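Side-chain contacts in Non-structural protein 5 (Modoc virus, PDB 2WA2), which binds S-adenosylmethionine in its methyltransferase domain and probably methylates the viral RNA cap at the guanine N7 and ribose 2'-O positions: residues Val152-Gly157 against Asn175-Trp180; Arg179-Asn184 against Met206-Arg211. The protein carries 4 engineered substitutions. All coordinates share one frame; numbering follows the deposited sequence.

Contact 1 of 2, residues Val152-Gly157 against Asn175-Trp180; sequences VLCDIG and NVISRW. With SAM (S-adenosylmethionine), chain C.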
loop_
_atom_site.group_PDB
_atom_site.type_symbol
_atom_site.label_atom_id
_atom_site.label_comp_id
_atom_site.label_asym_id
_atom_site.label_seq_id
_atom_site.Cartn_x
_atom_site.Cartn_y
_atom_site.Cartn_z
ATOM N N VAL A 152 -2.544 6.274 9.917
ATOM C CA VAL A 152 -3.169 6.395 8.592
ATOM C C VAL A 152 -2.763 5.213 7.717
ATOM O O VAL A 152 -1.585 5.053 7.392
ATOM C CB VAL A 152 -2.797 7.718 7.938
ATOM C CG1 VAL A 152 -3.324 7.780 6.486
ATOM C CG2 VAL A 152 -3.271 8.874 8.800
ATOM N N LEU A 153 -3.739 4.389 7.352
ATOM C CA LEU A 153 -3.515 3.224 6.481
ATOM C C LEU A 153 -4.131 3.507 5.136
ATOM O O LEU A 153 -5.219 4.059 5.062
ATOM C CB LEU A 153 -4.171 1.945 7.051
ATOM C CG LEU A 153 -3.711 1.498 8.447
ATOM C CD1 LEU A 153 -4.390 0.178 8.818
ATOM C CD2 LEU A 153 -2.167 1.376 8.540
ATOM N N CYS A 154 -3.467 3.091 4.056
ATOM C CA CYS A 154 -4.093 3.250 2.745
ATOM C C CYS A 154 -3.551 2.194 1.812
ATOM O O CYS A 154 -2.336 2.080 1.653
ATOM C CB CYS A 154 -3.789 4.627 2.179
ATOM S SG CYS A 154 -4.567 4.995 0.573
ATOM N N ASP A 155 -4.443 1.413 1.231
ATOM C CA ASP A 155 -4.007 0.311 0.377
ATOM C C ASP A 155 -4.650 0.454 -1.009
ATOM O O ASP A 155 -5.068 -0.525 -1.622
ATOM C CB ASP A 155 -4.346 -1.019 1.058
ATOM C CG ASP A 155 -3.603 -2.227 0.468
ATOM O OD1 ASP A 155 -2.495 -2.084 -0.084
ATOM O OD2 ASP A 155 -4.122 -3.345 0.597
ATOM N N ILE A 156 -4.709 1.688 -1.501
ATOM C CA ILE A 156 -5.257 1.960 -2.833
ATOM C C ILE A 156 -4.182 1.790 -3.923
ATOM O O ILE A 156 -3.049 2.235 -3.760
ATOM C CB ILE A 156 -5.855 3.388 -2.890
ATOM C CG1 ILE A 156 -7.055 3.500 -1.942
ATOM C CG2 ILE A 156 -6.268 3.785 -4.308
ATOM C CD1 ILE A 156 -7.591 4.883 -1.888
ATOM N N GLY A 157 -4.556 1.152 -5.032
ATOM C CA GLY A 157 -3.681 1.058 -6.194
ATOM C C GLY A 157 -4.018 -0.246 -6.868
ATOM O O GLY A 157 -3.714 -1.321 -6.348
ATOM N N ASN A 175 -0.501 12.449 -2.858
ATOM C CA ASN A 175 -1.004 13.802 -2.607
ATOM C C ASN A 175 -2.120 13.817 -1.530
ATOM O O ASN A 175 -2.127 14.663 -0.620
ATOM C CB ASN A 175 -1.433 14.475 -3.920
ATOM C CG ASN A 175 -1.830 15.912 -3.723
ATOM O OD1 ASN A 175 -2.998 16.259 -3.876
ATOM N ND2 ASN A 175 -0.869 16.761 -3.313
ATOM N N VAL A 176 -3.037 12.860 -1.606
ATOM C CA VAL A 176 -4.105 12.740 -0.610
ATOM C C VAL A 176 -3.524 12.412 0.777
ATOM O O VAL A 176 -3.826 13.077 1.791
ATOM C CB VAL A 176 -5.139 11.680 -1.042
ATOM C CG1 VAL A 176 -6.120 11.394 0.079
ATOM C CG2 VAL A 176 -5.840 12.146 -2.329
ATOM N N ILE A 177 -2.682 11.390 0.825
ATOM C CA ILE A 177 -2.051 10.975 2.074
ATOM C C ILE A 177 -1.235 12.121 2.700
ATOM O O ILE A 177 -1.282 12.297 3.911
ATOM C CB ILE A 177 -1.172 9.694 1.882
ATOM C CG1 ILE A 177 -2.053 8.479 1.567
ATOM C CG2 ILE A 177 -0.206 9.463 3.094
ATOM C CD1 ILE A 177 -3.196 8.171 2.559
ATOM N N SER A 178 -0.523 12.898 1.884
ATOM C CA SER A 178 0.241 14.050 2.417
ATOM C C SER A 178 -0.639 15.008 3.240
ATOM O O SER A 178 -0.201 15.517 4.272
ATOM C CB SER A 178 1.005 14.791 1.318
ATOM O OG SER A 178 2.056 13.954 0.864
ATOM N N ARG A 179 -1.884 15.213 2.801
ATOM C CA ARG A 179 -2.825 16.055 3.546
ATOM C C ARG A 179 -3.156 15.452 4.909
ATOM O O ARG A 179 -3.232 16.167 5.932
ATOM C CB ARG A 179 -4.108 16.277 2.738
ATOM C CG ARG A 179 -3.886 17.124 1.506
ATOM C CD ARG A 179 -5.110 17.093 0.624
ATOM N NE ARG A 179 -4.799 17.641 -0.691
ATOM C CZ ARG A 179 -5.280 17.166 -1.837
ATOM N NH1 ARG A 179 -6.105 16.116 -1.842
ATOM N NH2 ARG A 179 -4.922 17.748 -2.977
ATOM N N TRP A 180 -3.348 14.144 4.940
ATOM C CA TRP A 180 -3.585 13.453 6.204
ATOM C C TRP A 180 -2.389 13.567 7.162
ATOM O O TRP A 180 -2.571 13.813 8.358
ATOM C CB TRP A 180 -3.942 11.995 5.958
ATOM C CG TRP A 180 -5.369 11.836 5.425
ATOM C CD1 TRP A 180 -5.809 11.971 4.129
ATOM C CD2 TRP A 180 -6.520 11.519 6.209
ATOM N NE1 TRP A 180 -7.185 11.752 4.068
ATOM C CE2 TRP A 180 -7.640 11.464 5.327
ATOM C CE3 TRP A 180 -6.717 11.279 7.573
ATOM C CZ2 TRP A 180 -8.935 11.159 5.777
ATOM C CZ3 TRP A 180 -8.007 10.982 8.020
ATOM C CH2 TRP A 180 -9.098 10.935 7.117
HETATM N N SAM C . -6.418 -3.422 2.239
HETATM C CA SAM C . -7.507 -4.110 1.468
HETATM C C SAM C . -7.920 -5.407 2.172
HETATM O O SAM C . -7.194 -5.865 3.063
HETATM O OXT SAM C . -8.951 -6.039 1.878
HETATM C CB SAM C . -7.039 -4.420 0.047
HETATM C CG SAM C . -6.889 -3.186 -0.833
HETATM S SD SAM C . -8.505 -2.811 -1.533
HETATM C CE SAM C . -8.423 -3.880 -3.006
HETATM C "C5'" SAM C . -8.226 -1.233 -2.364
HETATM C "C4'" SAM C . -9.596 -0.563 -2.462
HETATM O "O4'" SAM C . -9.496 0.828 -2.629
HETATM C "C3'" SAM C . -10.386 -1.070 -3.666
HETATM O "O3'" SAM C . -11.414 -1.893 -3.171
HETATM C "C2'" SAM C . -10.967 0.168 -4.325
HETATM O "O2'" SAM C . -12.348 0.000 -4.527
HETATM C "C1'" SAM C . -10.682 1.246 -3.275
HETATM N N9 SAM C . -10.526 2.578 -3.851
HETATM C C8 SAM C . -9.830 2.907 -4.990
HETATM N N7 SAM C . -9.907 4.230 -5.175
HETATM C C5 SAM C . -10.662 4.734 -4.161
HETATM C C6 SAM C . -11.070 6.033 -3.853
HETATM N N6 SAM C . -10.757 7.064 -4.616
HETATM N N1 SAM C . -11.820 6.236 -2.710
HETATM C C2 SAM C . -12.181 5.190 -1.904
HETATM N N3 SAM C . -11.791 3.896 -2.190
HETATM C C4 SAM C . -11.046 3.702 -3.323
#

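Contact 2 of 2, residues Arg179-Asn184 against Met206-Arg211; sequences RWLEYN and MKMQAR. Engineered in segment 206-211: Ala210 (natural residue Arg).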
loop_
_atom_site.group_PDB
_atom_site.type_symbol
_atom_site.label_atom_id
_atom_site.label_comp_id
_atom_site.label_asym_id
_atom_site.label_seq_id
_atom_site.Cartn_x
_atom_site.Cartn_y
_atom_site.Cartn_z
ATOM N N ARG A 179 -1.884 15.213 2.801
ATOM C CA ARG A 179 -2.825 16.055 3.546
ATOM C C ARG A 179 -3.156 15.452 4.909
ATOM O O ARG A 179 -3.232 16.167 5.932
ATOM C CB ARG A 179 -4.108 16.277 2.738
ATOM C CG ARG A 179 -3.886 17.124 1.506
ATOM C CD ARG A 179 -5.110 17.093 0.624
ATOM N NE ARG A 179 -4.799 17.641 -0.691
ATOM C CZ ARG A 179 -5.280 17.166 -1.837
ATOM N NH1 ARG A 179 -6.105 16.116 -1.842
ATOM N NH2 ARG A 179 -4.922 17.748 -2.977
ATOM N N TRP A 180 -3.348 14.144 4.940
ATOM C CA TRP A 180 -3.585 13.453 6.204
ATOM C C TRP A 180 -2.389 13.567 7.162
ATOM O O TRP A 180 -2.571 13.813 8.358
ATOM C CB TRP A 180 -3.942 11.995 5.958
ATOM C CG TRP A 180 -5.369 11.836 5.425
ATOM C CD1 TRP A 180 -5.809 11.971 4.129
ATOM C CD2 TRP A 180 -6.520 11.519 6.209
ATOM N NE1 TRP A 180 -7.185 11.752 4.068
ATOM C CE2 TRP A 180 -7.640 11.464 5.327
ATOM C CE3 TRP A 180 -6.717 11.279 7.573
ATOM C CZ2 TRP A 180 -8.935 11.159 5.777
ATOM C CZ3 TRP A 180 -8.007 10.982 8.020
ATOM C CH2 TRP A 180 -9.098 10.935 7.117
ATOM N N LEU A 181 -1.185 13.377 6.634
ATOM C CA LEU A 181 0.040 13.444 7.425
ATOM C C LEU A 181 0.322 14.863 7.934
ATOM O O LEU A 181 0.822 15.036 9.048
ATOM C CB LEU A 181 1.235 12.933 6.593
ATOM C CG LEU A 181 1.133 11.466 6.148
ATOM C CD1 LEU A 181 2.442 10.892 5.580
ATOM C CD2 LEU A 181 0.567 10.527 7.208
ATOM N N GLU A 182 0.032 15.855 7.103
ATOM C CA GLU A 182 0.130 17.275 7.470
ATOM C C GLU A 182 -0.840 17.589 8.603
ATOM O O GLU A 182 -0.446 18.225 9.572
ATOM C CB GLU A 182 -0.172 18.161 6.255
ATOM C CG GLU A 182 0.165 19.649 6.369
ATOM C CD GLU A 182 0.216 20.323 4.989
ATOM O OE1 GLU A 182 0.157 19.588 3.962
ATOM O OE2 GLU A 182 0.317 21.579 4.913
ATOM N N TYR A 183 -2.080 17.094 8.495
ATOM C CA TYR A 183 -3.107 17.323 9.510
ATOM C C TYR A 183 -2.790 16.615 10.837
ATOM O O TYR A 183 -3.056 17.158 11.913
ATOM C CB TYR A 183 -4.486 16.896 8.980
ATOM C CG TYR A 183 -5.669 17.276 9.858
ATOM C CD1 TYR A 183 -6.387 18.457 9.630
ATOM C CD2 TYR A 183 -6.090 16.444 10.907
ATOM C CE1 TYR A 183 -7.488 18.809 10.437
ATOM C CE2 TYR A 183 -7.183 16.791 11.720
ATOM C CZ TYR A 183 -7.868 17.975 11.477
ATOM O OH TYR A 183 -8.939 18.326 12.284
ATOM N N ASN A 184 -2.212 15.418 10.760
ATOM C CA ASN A 184 -1.964 14.606 11.934
ATOM C C ASN A 184 -0.475 14.485 12.220
ATOM O O ASN A 184 0.104 13.420 12.056
ATOM C CB ASN A 184 -2.583 13.217 11.766
ATOM C CG ASN A 184 -4.083 13.256 11.726
ATOM O OD1 ASN A 184 -4.723 13.598 12.715
ATOM N ND2 ASN A 184 -4.662 12.893 10.577
ATOM N N MET A 206 10.298 11.133 -1.877
ATOM C CA MET A 206 11.426 11.787 -1.189
ATOM C C MET A 206 10.913 13.011 -0.434
ATOM O O MET A 206 11.370 13.306 0.676
ATOM C CB MET A 206 12.543 12.205 -2.168
ATOM C CG MET A 206 13.323 11.055 -2.873
ATOM S SD MET A 206 14.030 9.842 -1.726
ATOM C CE MET A 206 15.519 10.725 -1.159
ATOM N N LYS A 207 9.973 13.731 -1.050
ATOM C CA LYS A 207 9.380 14.927 -0.401
ATOM C C LYS A 207 8.582 14.520 0.832
ATOM O O LYS A 207 8.682 15.154 1.865
ATOM C CB LYS A 207 8.509 15.737 -1.360
ATOM C CG LYS A 207 7.606 16.795 -0.676
ATOM C CD LYS A 207 6.783 17.595 -1.732
ATOM C CE LYS A 207 6.058 18.786 -1.094
ATOM N NZ LYS A 207 5.415 19.677 -2.164
ATOM N N MET A 208 7.783 13.460 0.727
ATOM C CA MET A 208 7.044 12.946 1.898
ATOM C C MET A 208 7.985 12.495 2.997
ATOM O O MET A 208 7.756 12.758 4.165
ATOM C CB MET A 208 6.141 11.770 1.492
ATOM C CG MET A 208 4.970 12.318 0.689
ATOM S SD MET A 208 3.948 11.026 -0.020
ATOM C CE MET A 208 2.833 10.640 1.324
ATOM N N GLN A 209 9.064 11.827 2.607
ATOM C CA GLN A 209 10.039 11.363 3.582
ATOM C C GLN A 209 10.731 12.569 4.283
ATOM O O GLN A 209 11.009 12.497 5.492
ATOM C CB GLN A 209 11.082 10.466 2.897
ATOM C CG GLN A 209 12.123 9.916 3.882
ATOM C CD GLN A 209 13.217 9.152 3.164
ATOM O OE1 GLN A 209 13.837 9.663 2.235
ATOM N NE2 GLN A 209 13.415 7.914 3.563
ATOM N N ALA A 210 11.039 13.622 3.507
ATOM C CA ALA A 210 11.606 14.898 4.016
ATOM C C ALA A 210 10.667 15.564 5.015
ATOM O O ALA A 210 11.107 16.130 6.022
ATOM C CB ALA A 210 11.892 15.869 2.890
ATOM N N ARG A 211 9.367 15.486 4.739
ATOM C CA ARG A 211 8.369 16.152 5.582
ATOM C C ARG A 211 7.952 15.335 6.798
ATOM O O ARG A 211 7.717 15.887 7.891
ATOM C CB ARG A 211 7.123 16.489 4.724
ATOM C CG ARG A 211 7.360 17.491 3.574
ATOM C CD ARG A 211 6.072 17.653 2.717
ATOM N NE ARG A 211 5.020 18.236 3.547
ATOM C CZ ARG A 211 3.742 18.323 3.186
ATOM N NH1 ARG A 211 3.340 17.828 2.016
ATOM N NH2 ARG A 211 2.871 18.900 4.012
#

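Contact 1 of 2, residues Val152-Gly157 against Asn175-Trp180
Ile177 reaches down from helix 163-183 with a single methyl, CD1, and sets it between two residues of strand 151-154. That methyl lies 3.6 Å from CB of Cys154 and 3.9 Å from CG1 of Val152, so one carbon bridges the two positions of the strand that face the helix. Val152 and Ile177 run past each other in opposite directions, and the bend in the isoleucine chain (chi2 -54°) helps place CD1 low over the strand. Cys154 suits the tight spot: its SG swings anti to the backbone N (chi1 -178°) and also comes within 4.0 Å of CD1 of Ile177, a close fit for a small side chain that tolerates apolar surroundings. The packing slackens toward Trp180. Here CG2 of Val152 comes to 4.3 Å from CB of Trp180 and approaches the indole obliquely, and the indole also forms an edge-to-face pair with Phe147.

Strand 151-154, helix 163-183 and strand 188-193 form a beta-alpha-beta unit of the Rossmann-like methyltransferase fold, and this contact packs the helix onto its first strand. The axes of residues 152-154 and 175-180 run nearly antiparallel (168°), 10.0 Å apart at closest approach. No hydrogen bond joins the two segments, as expected where apolar side chains meet in a core.

On the far side of the helix, Asn175 and Arg179 are exposed. Beyond the strand's C-terminal end, the chain enters the cofactor pocket. There OD2 of Asp155 accepts a 2.8 Å hydrogen bond from the amino N of S-adenosylmethionine, while its OD1 bonds to Tyr230. Ile156 lies against the adenine, its CD1 3.8 Å from the cofactor's C5.

Contact 2 of 2, residues Arg179-Asn184 against Met206-Arg211
Glu182 and Arg211 meet between the two helices with their flat ends turned almost at right angles, the carboxylate and guanidinium planes lying 84° apart. NH2 of Arg211 donates to OE1 of Glu182 over 2.8 Å, with an N-H...O angle of 154°. The two groups use this bond differently: the oxygen lies close to the guanidinium plane, at its edge, whereas the nitrogen stands above the carboxylate, 80° out of its plane. The pair is therefore a salt bridge held by one hydrogen bond rather than a flat, two-pronged one; OE2 of Glu182 stays 3.8 Å from NH2 of Arg211.

The glutamate reaches across with an extended chain, its CG anti to the backbone N. Arginine has the length to meet it, and a bend about its CG-CD bond turns the guanidinium toward the acid. Both residues are exposed, so the two charges probably offset each other at the surface.

Deeper down, the contact becomes apolar and light. CE of Met208 comes to 4.3 Å from CD1 of Leu181; the flexible thioether chain carries its methyl toward the leucine although its CB is not aimed there. Leu181 is buried, and its apolar branch suits that methyl.

Met208 also packs on Leu174, Ile177 and Ser178 of helix 163-183, and Arg211 touches Ser178. Leu181 leans further on Cys187, in the loop leading to strand 188-193. The contact thus joins the C-terminal part of helix 163-183 to helix 199-212, the helices that precede and follow strand 188-193 in the chain.

Helix 163-183 carries both contacts, whose centres lie about 10 Å apart and on the same side of the chain's centre. Along the sequence, strand 151-154 comes first, then the shared helix, strand 188-193 and finally helix 199-212; segments 175-180 and 179-184 overlap at Arg179 and Trp180. In contact 1 the helix rests on the central sheet near the cofactor pocket, while contact 2 ties it to the next helix nearer the surface. The two are continuous: CE of Met208 lies 3.7 Å from CG2 of Ile177. The shared helix thus joins the sheet core beside the cofactor to an outer helix of the Rossmann-like fold.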